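Local atomic coordinates of ribonuclease S-3 (PDB entry 1IQQ), a protein that cleaves RNA as a pistil ribonuclease of the T2 family and serves gametophytic self-incompatibility, by which the Japanese pear rejects its own pollen. Residues D82-W85 against M86-S90; C91-P94 against T95-E99; F103-V106 against I107-I111. All coordinates share one frame; numbering follows the deposited sequence.

Interaction 1: residues D82-W85 against M86-S90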
loop_
_atom_site.group_PDB
_atom_site.type_symbol
_atom_site.label_atom_id
_atom_site.label_comp_id
_atom_site.label_asym_id
_atom_site.label_seq_id
_atom_site.Cartn_x
_atom_site.Cartn_y
_atom_site.Cartn_z
ATOM N N ASP A 82 12.682 3.002 9.273
ATOM C CA ASP A 82 12.907 4.240 9.994
ATOM C C ASP A 82 12.371 5.422 9.145
ATOM O O ASP A 82 11.759 6.363 9.736
ATOM C CB ASP A 82 14.413 4.437 10.190
ATOM C CG ASP A 82 14.980 3.629 11.329
ATOM O OD1 ASP A 82 14.278 2.951 12.077
ATOM O OD2 ASP A 82 16.197 3.728 11.495
ATOM N N LYS A 83 12.621 5.413 7.841
ATOM C CA LYS A 83 12.155 6.543 6.974
ATOM C C LYS A 83 10.625 6.582 6.844
ATOM O O LYS A 83 10.063 7.659 6.685
ATOM C CB LYS A 83 12.781 6.499 5.577
ATOM C CG LYS A 83 14.352 6.605 5.577
ATOM C CD LYS A 83 14.833 6.550 4.105
ATOM C CE LYS A 83 16.304 6.158 3.997
ATOM N NZ LYS A 83 16.498 4.687 3.626
ATOM N N GLU A 84 9.997 5.407 6.797
ATOM C CA GLU A 84 8.521 5.410 6.712
ATOM C C GLU A 84 7.940 6.037 7.950
ATOM O O GLU A 84 6.963 6.797 7.864
ATOM C CB GLU A 84 7.993 3.956 6.567
ATOM C CG GLU A 84 8.503 3.285 5.222
ATOM C CD GLU A 84 7.999 3.952 3.959
ATOM O OE1 GLU A 84 6.964 4.690 3.932
ATOM O OE2 GLU A 84 8.683 3.710 2.930
ATOM N N TRP A 85 8.510 5.717 9.098
ATOM C CA TRP A 85 8.041 6.346 10.309
ATOM C C TRP A 85 8.336 7.846 10.275
ATOM O O TRP A 85 7.487 8.664 10.590
ATOM C CB TRP A 85 8.684 5.691 11.531
ATOM C CG TRP A 85 8.607 6.561 12.758
ATOM C CD1 TRP A 85 9.665 7.170 13.385
ATOM C CD2 TRP A 85 7.433 6.953 13.448
ATOM N NE1 TRP A 85 9.202 7.939 14.440
ATOM C CE2 TRP A 85 7.827 7.803 14.493
ATOM C CE3 TRP A 85 6.069 6.653 13.285
ATOM C CZ2 TRP A 85 6.912 8.377 15.374
ATOM C CZ3 TRP A 85 5.171 7.200 14.142
ATOM C CH2 TRP A 85 5.597 8.078 15.196
ATOM N N MET A 86 9.583 8.207 10.005
ATOM C CA MET A 86 9.887 9.641 10.053
ATOM C C MET A 86 9.131 10.493 9.062
ATOM O O MET A 86 8.712 11.639 9.396
ATOM C CB MET A 86 11.401 9.860 9.906
ATOM C CG MET A 86 12.213 9.440 11.155
ATOM S SD MET A 86 11.641 10.140 12.656
ATOM C CE MET A 86 12.212 11.863 12.427
ATOM N N LYS A 87 8.984 9.992 7.836
ATOM C CA LYS A 87 8.283 10.780 6.825
ATOM C C LYS A 87 6.781 10.765 6.925
ATOM O O LYS A 87 6.122 11.788 6.731
ATOM C CB LYS A 87 8.645 10.319 5.430
ATOM C CG LYS A 87 8.074 11.197 4.356
ATOM C CD LYS A 87 8.600 10.816 2.956
ATOM C CE LYS A 87 7.798 11.599 1.939
ATOM N NZ LYS A 87 7.877 11.122 0.519
ATOM N N HIS A 88 6.227 9.601 7.232
ATOM C CA HIS A 88 4.741 9.488 7.278
ATOM C C HIS A 88 4.095 9.212 8.641
ATOM O O HIS A 88 3.190 9.948 9.034
ATOM C CB HIS A 88 4.366 8.377 6.285
ATOM C CG HIS A 88 4.760 8.703 4.882
ATOM N ND1 HIS A 88 4.130 9.689 4.179
ATOM C CD2 HIS A 88 5.683 8.149 4.047
ATOM C CE1 HIS A 88 4.630 9.734 2.956
ATOM N NE2 HIS A 88 5.569 8.810 2.848
ATOM N N GLY A 89 4.547 8.162 9.349
ATOM C CA GLY A 89 3.954 7.782 10.638
ATOM C C GLY A 89 3.914 8.951 11.605
ATOM O O GLY A 89 2.957 9.124 12.375
ATOM N N SER A 90 4.987 9.735 11.599
ATOM C CA SER A 90 5.121 10.893 12.530
ATOM C C SER A 90 4.009 11.921 12.365
ATOM O O SER A 90 3.790 12.772 13.249
ATOM C CB SER A 90 6.475 11.598 12.280
ATOM O OG SER A 90 6.437 12.169 10.977
#
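Trp85 and Met86 meet because the indole is swung anti to its own backbone nitrogen (chi1 161°), forward along the next turn, while the methionine chain folds at chi2 and again at chi3 (-73°). The thioether is thereby laid obliquely beside the pyrrole part of the indole, with Met86 SD 3.6 Å from Trp85 CD1, a Met-aromatic contact. The six-membered end of the indole lies against the last turn, Trp85 CZ3 coming to 3.3 Å from Gly89 C, and Ser90 N sits over one face, toward the rim. Glycine suits this place, since a beta-carbon there would collide with Trp85 CE3. The helix widens here into a pi-type turn. Glu84 O accepts from His88 N at 3.0 Å and, in the carbonyl plane, from Gly89 N at 3.1 Å, and Ser90 N then reaches Trp85 O. Ser90 OG turns back to Met86 O at 2.8 Å, above the carbonyl plane. On another side of the helix Glu84 and His88 run alongside each other, carboxylate and imidazole planes only 12° apart, with Glu84 OE1 3.7 Å from His88 CD2. Lys87 CG lies over the centre of one imidazole face, and the ring also stacks with Trp36. Glu84, Lys87 and the proton acceptor His88, brought together by one helix, form the catalytic cluster of an RNase T2 active site, completed by His33.

Interaction 2: residues C91-P94 against T95-E99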
loop_
_atom_site.group_PDB
_atom_site.type_symbol
_atom_site.label_atom_id
_atom_site.label_comp_id
_atom_site.label_asym_id
_atom_site.label_seq_id
_atom_site.Cartn_x
_atom_site.Cartn_y
_atom_site.Cartn_z
ATOM N N CYS A 91 3.308 11.892 11.236
ATOM C CA CYS A 91 2.243 12.846 10.985
ATOM C C CYS A 91 0.863 12.364 11.380
ATOM O O CYS A 91 -0.124 13.070 11.211
ATOM C CB CYS A 91 2.221 13.216 9.524
ATOM S SG CYS A 91 3.758 14.113 9.018
ATOM N N GLY A 92 0.782 11.188 11.993
ATOM C CA GLY A 92 -0.574 10.744 12.329
ATOM C C GLY A 92 -1.000 10.824 13.790
ATOM O O GLY A 92 -1.979 10.139 14.124
ATOM N N TYR A 93 -0.336 11.623 14.644
ATOM C CA TYR A 93 -0.617 11.720 16.092
ATOM C C TYR A 93 -1.968 12.444 16.227
ATOM O O TYR A 93 -2.323 13.304 15.386
ATOM C CB TYR A 93 0.485 12.546 16.845
ATOM C CG TYR A 93 0.635 12.371 18.409
ATOM C CD1 TYR A 93 1.437 11.346 19.019
ATOM C CD2 TYR A 93 -0.014 13.272 19.283
ATOM C CE1 TYR A 93 1.562 11.259 20.459
ATOM C CE2 TYR A 93 0.103 13.183 20.693
ATOM C CZ TYR A 93 0.887 12.189 21.286
ATOM O OH TYR A 93 0.937 12.227 22.694
ATOM N N PRO A 94 -2.756 12.050 17.248
ATOM C CA PRO A 94 -2.442 11.012 18.208
ATOM C C PRO A 94 -2.996 9.666 17.800
ATOM O O PRO A 94 -2.769 8.727 18.505
ATOM C CB PRO A 94 -3.086 11.560 19.498
ATOM C CG PRO A 94 -4.302 12.092 18.943
ATOM C CD PRO A 94 -3.894 12.858 17.721
ATOM N N THR A 95 -3.770 9.586 16.685
ATOM C CA THR A 95 -4.306 8.282 16.246
ATOM C C THR A 95 -3.145 7.297 16.161
ATOM O O THR A 95 -3.258 6.197 16.622
ATOM C CB THR A 95 -4.958 8.396 14.919
ATOM O OG1 THR A 95 -6.128 9.243 15.083
ATOM C CG2 THR A 95 -5.534 7.016 14.450
ATOM N N ILE A 96 -2.023 7.754 15.590
ATOM C CA ILE A 96 -0.771 6.941 15.608
ATOM C C ILE A 96 0.096 7.556 16.772
ATOM O O ILE A 96 0.479 8.716 16.677
ATOM C CB ILE A 96 -0.012 7.132 14.258
ATOM C CG1 ILE A 96 -0.923 6.710 13.065
ATOM C CG2 ILE A 96 1.338 6.346 14.326
ATOM C CD1 ILE A 96 -1.379 5.270 13.068
ATOM N N ASP A 97 0.323 6.773 17.826
ATOM C CA ASP A 97 0.991 7.338 19.004
ATOM C C ASP A 97 2.500 7.448 18.949
ATOM O O ASP A 97 3.076 8.365 19.503
ATOM C CB ASP A 97 0.596 6.502 20.212
ATOM C CG ASP A 97 1.075 7.109 21.525
ATOM O OD1 ASP A 97 0.414 8.057 22.033
ATOM O OD2 ASP A 97 2.078 6.601 22.044
ATOM N N ASN A 98 3.142 6.462 18.336
ATOM C CA ASN A 98 4.598 6.405 18.391
ATOM C C ASN A 98 5.011 5.415 17.316
ATOM O O ASN A 98 4.157 4.773 16.670
ATOM C CB ASN A 98 4.996 5.900 19.811
ATOM C CG ASN A 98 4.521 4.473 20.102
ATOM O OD1 ASN A 98 5.047 3.479 19.590
ATOM N ND2 ASN A 98 3.513 4.350 20.972
ATOM N N GLU A 99 6.314 5.276 17.118
ATOM C CA GLU A 99 6.814 4.401 16.055
ATOM C C GLU A 99 6.349 2.965 16.134
ATOM O O GLU A 99 6.007 2.340 15.128
ATOM C CB GLU A 99 8.361 4.463 16.060
ATOM C CG GLU A 99 9.026 3.570 15.028
ATOM C CD GLU A 99 10.535 3.730 14.974
ATOM O OE1 GLU A 99 11.093 4.739 15.455
ATOM O OE2 GLU A 99 11.169 2.812 14.395
HETATM O O HOH W 1 1.684 9.827 23.675
#
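The chain from Gly92 to Ile96 bends back on itself through a cis peptide bond before Pro94, and the turn is closed by one nearly straight hydrogen bond, Ile96 N to Gly92 O, of 2.8 Å. Tyr93 CA adds a CH...O contact of 3.3 Å to Ile96 O. Gly92 fits because a beta-carbon would strike Ile96 CG1, and proline is the residue that most readily accepts the cis bond. Tyr93 and Asp97, both with CG anti to the backbone nitrogen, run side by side in the same direction. The ring edge meets the backbone, Tyr93 CE1 lying 3.4 Å from Asp97 O. A water joins the far ends, 2.7 Å from Tyr93 OH and donating to Asp97 OD1 over 2.7 Å. This turn belongs to the connection between helices 77-89 and 99-112, and Asn98 is the N-cap of the second, its OD1 accepting from His101 N. Asp97 OD2 takes a bond from Asn98 ND2 at 2.9 Å on its anti lone pair, steadying the capping amide. Were Asp97 an alanine, the water would probably lose its carboxylate partner and Asn98 ND2 its acceptor, leaving the capping amide held mainly through its oxygen. Buried Ile96 packs on Phe4, Trp85 and Tyr102.

Interaction 3: residues F103-V106 against I107-I111. With NAG (2-acetamido-2-deoxy-beta-D-glucopyranose), chain B.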
loop_
_atom_site.group_PDB
_atom_site.type_symbol
_atom_site.label_atom_id
_atom_site.label_comp_id
_atom_site.label_asym_id
_atom_site.label_seq_id
_atom_site.Cartn_x
_atom_site.Cartn_y
_atom_site.Cartn_z
ATOM N N PHE A 103 3.664 0.839 13.335
ATOM C CA PHE A 103 3.834 -0.421 12.671
ATOM C C PHE A 103 2.838 -1.452 13.183
ATOM O O PHE A 103 2.373 -2.277 12.405
ATOM C CB PHE A 103 5.293 -0.847 12.850
ATOM C CG PHE A 103 6.253 -0.020 12.039
ATOM C CD1 PHE A 103 6.174 0.053 10.637
ATOM C CD2 PHE A 103 7.253 0.744 12.687
ATOM C CE1 PHE A 103 7.055 0.884 9.949
ATOM C CE2 PHE A 103 8.129 1.552 11.983
ATOM C CZ PHE A 103 8.024 1.632 10.605
ATOM N N GLU A 104 2.540 -1.428 14.483
ATOM C CA GLU A 104 1.506 -2.370 14.987
ATOM C C GLU A 104 0.170 -2.049 14.353
ATOM O O GLU A 104 -0.616 -2.960 14.085
ATOM C CB GLU A 104 1.411 -2.231 16.517
ATOM C CG GLU A 104 2.615 -2.799 17.236
ATOM C CD GLU A 104 2.791 -2.249 18.653
ATOM O OE1 GLU A 104 1.936 -1.446 19.121
ATOM O OE2 GLU A 104 3.831 -2.635 19.277
ATOM N N THR A 105 -0.111 -0.774 14.098
ATOM C CA THR A 105 -1.374 -0.375 13.462
ATOM C C THR A 105 -1.437 -0.927 12.032
ATOM O O THR A 105 -2.475 -1.437 11.596
ATOM C CB THR A 105 -1.479 1.122 13.415
ATOM O OG1 THR A 105 -1.631 1.605 14.779
ATOM C CG2 THR A 105 -2.721 1.543 12.562
ATOM N N VAL A 106 -0.329 -0.838 11.274
ATOM C CA VAL A 106 -0.307 -1.441 9.915
ATOM C C VAL A 106 -0.537 -2.931 9.929
ATOM O O VAL A 106 -1.264 -3.465 9.099
ATOM C CB VAL A 106 1.050 -1.123 9.264
ATOM C CG1 VAL A 106 1.267 -1.922 7.991
ATOM C CG2 VAL A 106 1.059 0.392 8.893
ATOM N N ILE A 107 0.086 -3.630 10.880
ATOM C CA ILE A 107 -0.085 -5.103 10.995
ATOM C C ILE A 107 -1.542 -5.417 11.343
ATOM O O ILE A 107 -2.136 -6.360 10.727
ATOM C CB ILE A 107 0.881 -5.630 12.107
ATOM C CG1 ILE A 107 2.350 -5.549 11.631
ATOM C CG2 ILE A 107 0.471 -7.093 12.533
ATOM C CD1 ILE A 107 3.432 -5.611 12.768
ATOM N N LYS A 108 -2.118 -4.597 12.209
ATOM C CA LYS A 108 -3.534 -4.763 12.596
ATOM C C LYS A 108 -4.440 -4.595 11.366
ATOM O O LYS A 108 -5.425 -5.344 11.173
ATOM C CB LYS A 108 -3.940 -3.768 13.669
ATOM C CG LYS A 108 -5.195 -4.236 14.391
ATOM C CD LYS A 108 -5.348 -3.411 15.618
ATOM C CE LYS A 108 -5.864 -2.080 15.230
ATOM N NZ LYS A 108 -7.331 -2.199 15.313
ATOM N N MET A 109 -4.122 -3.612 10.516
ATOM C CA MET A 109 -4.957 -3.442 9.317
ATOM C C MET A 109 -4.793 -4.623 8.368
ATOM O O MET A 109 -5.795 -5.185 7.860
ATOM C CB MET A 109 -4.530 -2.145 8.587
ATOM C CG MET A 109 -4.891 -0.899 9.392
ATOM S SD MET A 109 -4.049 0.530 8.641
ATOM C CE MET A 109 -4.891 1.747 9.592
ATOM N N TYR A 110 -3.553 -4.996 8.081
ATOM C CA TYR A 110 -3.299 -6.039 7.115
ATOM C C TYR A 110 -3.783 -7.427 7.534
ATOM O O TYR A 110 -4.337 -8.184 6.724
ATOM C CB TYR A 110 -1.764 -6.077 6.841
ATOM C CG TYR A 110 -1.341 -6.911 5.678
ATOM C CD1 TYR A 110 -1.232 -6.363 4.395
ATOM C CD2 TYR A 110 -0.971 -8.211 5.835
ATOM C CE1 TYR A 110 -0.779 -7.073 3.323
ATOM C CE2 TYR A 110 -0.494 -8.985 4.755
ATOM C CZ TYR A 110 -0.400 -8.384 3.495
ATOM O OH TYR A 110 0.127 -9.136 2.465
ATOM N N ILE A 111 -3.536 -7.787 8.802
ATOM C CA ILE A 111 -3.862 -9.122 9.290
ATOM C C ILE A 111 -5.216 -9.123 10.002
ATOM O O ILE A 111 -6.234 -9.602 9.444
ATOM C CB ILE A 111 -2.739 -9.600 10.293
ATOM C CG1 ILE A 111 -1.401 -9.741 9.581
ATOM C CG2 ILE A 111 -3.178 -10.950 10.966
ATOM C CD1 ILE A 111 -1.431 -10.691 8.366
HETATM C C1 NAG B . -2.060 -12.387 2.028
HETATM C C2 NAG B . -1.352 -13.409 2.963
HETATM C C3 NAG B . -0.821 -14.549 2.076
HETATM C C4 NAG B . -1.944 -15.209 1.266
HETATM C C5 NAG B . -2.660 -14.103 0.471
HETATM C C6 NAG B . -3.862 -14.549 -0.292
HETATM C C7 NAG B . -0.102 -12.897 4.996
HETATM C C8 NAG B . 1.188 -12.411 5.594
HETATM N N2 NAG B . -0.232 -12.799 3.651
HETATM O O3 NAG B . -0.215 -15.516 2.957
HETATM O O4 NAG B . -1.355 -16.110 0.307
HETATM O O5 NAG B . -3.119 -13.089 1.391
HETATM O O6 NAG B . -4.840 -15.182 0.548
HETATM O O7 NAG B . -0.997 -13.338 5.730
#
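Four consecutive helical hydrogen bonds join residues 103-106 to 107-110, from Ile107 N to Phe103 O at 3.1 Å through to Tyr110 N to Val106 O at 2.9 Å, before the helix widens into a pi-type turn at 108-111. Thr105 and Met109, one turn apart, run alongside each other and point the same way. With CG2 anti to its backbone nitrogen, Thr105 offers a methyl to the extended methionine, and Thr105 CG2 touches Met109 CE at 3.7 Å. Its hydroxyl, on the other branch, bonds to His101 O, which satisfies a polar group within the helix. Met109 CG meanwhile passes 3.3 Å from Thr105 O. Ile107 sends its longer branch back along the helix, with CG1 at 3.4 Å from Phe103 O; a branched aliphatic residue fits here because it packs against the backbone of the preceding turn and still presents a methyl to helix 58-67. Tyr110 has its ring edge toward the sugar, Tyr110 CE2 being 3.9 Å from NAG C8, and Ile111 CD1 comes to 3.8 Å from NAG O7. These are loose contacts with a glycan attached to the protein itself. The Tyr110 hydroxyl bonds instead to Phe30 O, so a tyrosine can be both a packing ring and a polar link. Ile107 and Ile111 face helix 58-67 through Leu60, Gln63 and Ile67. Val106, Met109 and Tyr110 rest on strands 3-10 and 30-38, with Phe6 touching the first two, and Phe103 meets Trp68 and packs edge-to-face with Trp81.

Along the chain the three contacts come in series, none nested in or crossing another, and each is local; only interaction 2 closes a turn. Interaction 1 lies in the C-terminal part of helix 77-89; interaction 2 forms the turn that follows, where the Cys91-Cys48 disulfide also ties the chain to an earlier loop; interaction 3 lies on helix 99-112. They nonetheless touch. The Trp85 ring lies against the start of helix 99-112, with Trp85 CH2 3.5 Å from Asn98 C, and its CB approaches Phe103 CE2. Ile96 CD1 reaches Thr105 CG2 at 4.0 Å. Arg56 bridges the neighbouring acids Asp82 and Glu99. The catalytic helix is thus packed onto the helix that rests on the sheet.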